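PDB 6IPA: aminoacyl-tRNA synthetase-interacting multifunctional protein p43 from Plasmodium vivax, which probably binds tRNA through its C-terminal EMAP II-like domain and belongs to the multifunctional proteins that associate with aminoacyl-tRNA synthetases. Local coordinates for residues Asp134-Glu145 with Tyr182-Lys191. Residues are numbered along the deposited sequence; the frame is centred on the assembly and turned at random.
Sequences DGVNVGERIICE and YKDAKWLSSK
Glu140 holds Ser190 with both carboxylate oxygens. Glu140 OE1 accepts from Ser190 OG at 2.6 Å. Glu140 OE2 accepts from Ser190 N, also at 2.6 Å; each oxygen uses its syn lone pair. On its anti side, 21° out of the carboxylate plane, Glu140 OE1 also accepts Asn137 N at 3.1 Å. Three donors thus fix the rotation of the group and tie the type II turn Asn137-Glu140 to Ser190. With CG lying between the backbone N and the carbonyl carbon (chi1 80°), an extended chain carries the carboxylate across.

Ile143 and Leu188 form an antiparallel hydrogen-bonded pair: Leu188 N to Ile143 O is 2.7 Å, whereas the return bond from Ile143 N to Leu188 O is weak. Cys144 SG packs 3.5 Å from Tyr182 CB and lies obliquely to the Tyr182 and Trp187 rings. Ile142 CG2 meets Trp187 CB at 4.0 Å, the two side chains crossing at about a right angle. Glu145 runs alongside Lys186; Lys186 N donates to Glu145 OE1 at 3.1 Å, from above the carboxylate plane, and Lys186 NZ pairs with Glu193.

Behind this short ribbon, Ile142 and Trp187 pack on strands 48-58 and 97-101 of the OB-fold tRNA-binding domain. Strand 185-189 forms a beta hairpin with strand 179-182, closed by the type II' turn Tyr182-Ala185, so the contact links the OB-fold strands to the sheet that follows, consistent with an EMAP II-like domain.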
loop_
_atom_site.group_PDB
_atom_site.type_symbol
_atom_site.label_atom_id
_atom_site.label_comp_id
_atom_site.label_asym_id
_atom_site.label_seq_id
_atom_site.Cartn_x
_atom_site.Cartn_y
_atom_site.Cartn_z
ATOM N N ASP A 134 -9.228 10.723 7.403
ATOM C CA ASP A 134 -8.830 11.949 6.733
ATOM C C ASP A 134 -7.955 12.706 7.703
ATOM O O ASP A 134 -7.992 12.408 8.889
ATOM C CB ASP A 134 -10.064 12.753 6.296
ATOM C CG ASP A 134 -10.888 12.032 5.223
ATOM O OD1 ASP A 134 -10.311 11.670 4.173
ATOM O OD2 ASP A 134 -12.115 11.858 5.443
ATOM N N GLY A 135 -7.138 13.627 7.193
ATOM C CA GLY A 135 -6.253 14.477 8.031
ATOM C C GLY A 135 -4.801 14.029 8.096
ATOM O O GLY A 135 -3.940 14.715 8.618
ATOM N N VAL A 136 -4.539 12.859 7.551
ATOM C CA VAL A 136 -3.212 12.307 7.486
ATOM C C VAL A 136 -2.328 13.115 6.533
ATOM O O VAL A 136 -2.819 13.845 5.718
ATOM C CB VAL A 136 -3.326 10.861 7.039
ATOM C CG1 VAL A 136 -4.046 10.059 8.138
ATOM C CG2 VAL A 136 -4.076 10.768 5.693
ATOM N N ASN A 137 -1.019 13.026 6.684
ATOM C CA ASN A 137 -0.094 13.764 5.860
ATOM C C ASN A 137 0.590 12.802 4.945
ATOM O O ASN A 137 0.837 11.683 5.316
ATOM C CB ASN A 137 0.988 14.419 6.705
ATOM C CG ASN A 137 0.435 15.458 7.628
ATOM O OD1 ASN A 137 0.755 15.492 8.830
ATOM N ND2 ASN A 137 -0.384 16.338 7.074
ATOM N N VAL A 138 0.906 13.268 3.753
ATOM C CA VAL A 138 1.662 12.513 2.818
ATOM C C VAL A 138 2.959 12.282 3.526
ATOM O O VAL A 138 3.512 13.210 4.102
ATOM C CB VAL A 138 1.931 13.290 1.472
ATOM C CG1 VAL A 138 0.673 13.312 0.597
ATOM C CG2 VAL A 138 2.453 14.714 1.685
ATOM N N GLY A 139 3.441 11.057 3.501
ATOM C CA GLY A 139 4.747 10.778 4.036
ATOM C C GLY A 139 4.683 10.147 5.413
ATOM O O GLY A 139 5.633 9.570 5.791
ATOM N N GLU A 140 3.593 10.222 6.178
ATOM C CA GLU A 140 3.658 9.580 7.499
ATOM C C GLU A 140 3.661 8.042 7.499
ATOM O O GLU A 140 2.894 7.348 6.786
ATOM C CB GLU A 140 2.576 10.087 8.414
ATOM C CG GLU A 140 1.238 9.449 8.174
ATOM C CD GLU A 140 0.195 9.923 9.127
ATOM O OE1 GLU A 140 -0.274 11.075 8.969
ATOM O OE2 GLU A 140 -0.121 9.119 10.043
ATOM N N ARG A 141 4.525 7.494 8.342
ATOM C CA ARG A 141 4.760 6.044 8.414
ATOM C C ARG A 141 3.600 5.461 9.218
ATOM O O ARG A 141 3.261 5.995 10.271
ATOM C CB ARG A 141 6.150 5.770 9.048
ATOM C CG ARG A 141 6.775 4.442 8.652
ATOM C CD ARG A 141 7.724 3.888 9.683
ATOM N NE ARG A 141 7.796 2.429 9.601
ATOM C CZ ARG A 141 8.682 1.669 10.249
ATOM N NH1 ARG A 141 9.590 2.243 11.056
ATOM N NH2 ARG A 141 8.667 0.339 10.076
ATOM N N ILE A 142 2.948 4.431 8.663
ATOM C CA ILE A 142 1.841 3.741 9.313
ATOM C C ILE A 142 2.426 2.548 10.072
ATOM O O ILE A 142 3.172 1.719 9.495
ATOM C CB ILE A 142 0.858 3.208 8.261
ATOM C CG1 ILE A 142 0.297 4.350 7.351
ATOM C CG2 ILE A 142 -0.230 2.360 8.900
ATOM C CD1 ILE A 142 -0.323 5.524 8.092
ATOM N N ILE A 143 2.107 2.466 11.362
ATOM C CA ILE A 143 2.786 1.570 12.303
ATOM C C ILE A 143 1.742 0.747 13.028
ATOM O O ILE A 143 0.606 1.161 13.086
ATOM C CB ILE A 143 3.599 2.366 13.367
ATOM C CG1 ILE A 143 2.683 3.167 14.308
ATOM C CG2 ILE A 143 4.593 3.323 12.719
ATOM C CD1 ILE A 143 3.383 3.705 15.556
ATOM N N CYS A 144 2.110 -0.391 13.596
ATOM C CA CYS A 144 1.183 -1.151 14.444
ATOM C C CYS A 144 1.130 -0.650 15.882
ATOM O O CYS A 144 1.892 0.243 16.275
ATOM C CB CYS A 144 1.567 -2.629 14.452
ATOM S SG CYS A 144 1.571 -3.283 12.793
ATOM N N GLU A 145 0.304 -1.290 16.683
ATOM C CA GLU A 145 0.205 -0.966 18.086
ATOM C C GLU A 145 1.386 -1.656 18.755
ATOM O O GLU A 145 1.732 -2.773 18.436
ATOM C CB GLU A 145 -1.130 -1.405 18.704
ATOM C CG GLU A 145 -2.175 -1.984 17.770
ATOM C CD GLU A 145 -3.589 -2.026 18.333
ATOM O OE1 GLU A 145 -4.243 -3.062 18.265
ATOM O OE2 GLU A 145 -4.073 -1.026 18.837
ATOM N N TYR A 182 -1.636 -6.147 11.459
ATOM C CA TYR A 182 -0.534 -7.124 11.439
ATOM C C TYR A 182 -0.834 -8.092 12.590
ATOM O O TYR A 182 -0.865 -7.697 13.738
ATOM C CB TYR A 182 0.852 -6.450 11.569
ATOM C CG TYR A 182 1.981 -7.450 11.746
ATOM C CD1 TYR A 182 2.462 -8.161 10.678
ATOM C CD2 TYR A 182 2.537 -7.694 12.999
ATOM C CE1 TYR A 182 3.453 -9.096 10.834
ATOM C CE2 TYR A 182 3.530 -8.631 13.170
ATOM C CZ TYR A 182 3.990 -9.337 12.082
ATOM O OH TYR A 182 5.004 -10.288 12.211
ATOM N N LYS A 183 -1.110 -9.318 12.290
ATOM C CA LYS A 183 -1.434 -10.254 13.331
ATOM C C LYS A 183 -2.601 -9.760 14.137
ATOM O O LYS A 183 -3.668 -9.665 13.624
ATOM C CB LYS A 183 -0.233 -10.622 14.155
ATOM C CG LYS A 183 0.784 -11.347 13.337
ATOM C CD LYS A 183 1.989 -11.762 14.105
ATOM C CE LYS A 183 2.818 -12.636 13.241
ATOM N NZ LYS A 183 4.220 -12.236 13.336
ATOM N N ASP A 184 -2.440 -9.570 15.426
ATOM C CA ASP A 184 -3.498 -9.032 16.244
ATOM C C ASP A 184 -3.357 -7.561 16.540
ATOM O O ASP A 184 -4.093 -7.037 17.301
ATOM C CB ASP A 184 -3.505 -9.750 17.552
ATOM C CG ASP A 184 -4.131 -11.067 17.467
ATOM O OD1 ASP A 184 -4.914 -11.296 16.592
ATOM O OD2 ASP A 184 -3.878 -11.905 18.297
ATOM N N ALA A 185 -2.397 -6.916 15.927
ATOM C CA ALA A 185 -2.059 -5.539 16.194
ATOM C C ALA A 185 -2.492 -4.653 15.043
ATOM O O ALA A 185 -2.004 -4.803 13.944
ATOM C CB ALA A 185 -0.544 -5.413 16.390
ATOM N N LYS A 186 -3.356 -3.691 15.331
ATOM C CA LYS A 186 -3.937 -2.783 14.336
ATOM C C LYS A 186 -2.971 -1.800 13.739
ATOM O O LYS A 186 -2.056 -1.384 14.400
ATOM C CB LYS A 186 -5.048 -1.980 14.991
ATOM C CG LYS A 186 -6.191 -2.861 15.464
ATOM C CD LYS A 186 -7.185 -2.060 16.258
ATOM C CE LYS A 186 -8.429 -2.879 16.543
ATOM N NZ LYS A 186 -9.629 -1.989 16.460
ATOM N N TRP A 187 -3.210 -1.414 12.493
ATOM C CA TRP A 187 -2.412 -0.429 11.809
ATOM C C TRP A 187 -2.896 0.915 12.228
ATOM O O TRP A 187 -4.118 1.153 12.210
ATOM C CB TRP A 187 -2.623 -0.518 10.307
ATOM C CG TRP A 187 -2.041 -1.719 9.636
ATOM C CD1 TRP A 187 -1.769 -2.933 10.191
ATOM C CD2 TRP A 187 -1.711 -1.827 8.257
ATOM N NE1 TRP A 187 -1.278 -3.790 9.232
ATOM C CE2 TRP A 187 -1.232 -3.131 8.040
ATOM C CE3 TRP A 187 -1.791 -0.952 7.179
ATOM C CZ2 TRP A 187 -0.840 -3.576 6.801
ATOM C CZ3 TRP A 187 -1.370 -1.386 5.964
ATOM C CH2 TRP A 187 -0.899 -2.698 5.780
ATOM N N LEU A 188 -1.946 1.820 12.532
ATOM C CA LEU A 188 -2.278 3.146 13.071
ATOM C C LEU A 188 -1.728 4.322 12.242
ATOM O O LEU A 188 -0.650 4.266 11.717
ATOM C CB LEU A 188 -1.744 3.244 14.494
ATOM C CG LEU A 188 -2.639 2.901 15.669
ATOM C CD1 LEU A 188 -3.370 1.571 15.522
ATOM C CD2 LEU A 188 -1.814 2.956 16.941
ATOM N N SER A 189 -2.486 5.405 12.159
ATOM C CA SER A 189 -2.063 6.616 11.461
ATOM C C SER A 189 -2.077 7.679 12.508
ATOM O O SER A 189 -2.453 7.409 13.657
ATOM C CB SER A 189 -3.087 7.023 10.393
ATOM O OG SER A 189 -4.179 7.710 11.017
ATOM N N SER A 190 -1.742 8.900 12.101
ATOM C CA SER A 190 -1.774 10.050 13.003
ATOM C C SER A 190 -3.172 10.407 13.402
ATOM O O SER A 190 -3.361 11.205 14.313
ATOM C CB SER A 190 -1.087 11.290 12.383
ATOM O OG SER A 190 -1.602 11.686 11.112
ATOM N N LYS A 191 -4.170 9.851 12.712
ATOM C CA LYS A 191 -5.560 10.171 13.019
ATOM C C LYS A 191 -6.394 8.937 13.250
ATOM O O LYS A 191 -7.605 9.000 13.153
ATOM C CB LYS A 191 -6.162 10.983 11.891
ATOM C CG LYS A 191 -5.394 12.246 11.574
ATOM C CD LYS A 191 -6.004 13.433 12.271
ATOM C CE LYS A 191 -5.036 14.607 12.282
ATOM N NZ LYS A 191 -5.778 15.903 12.340
#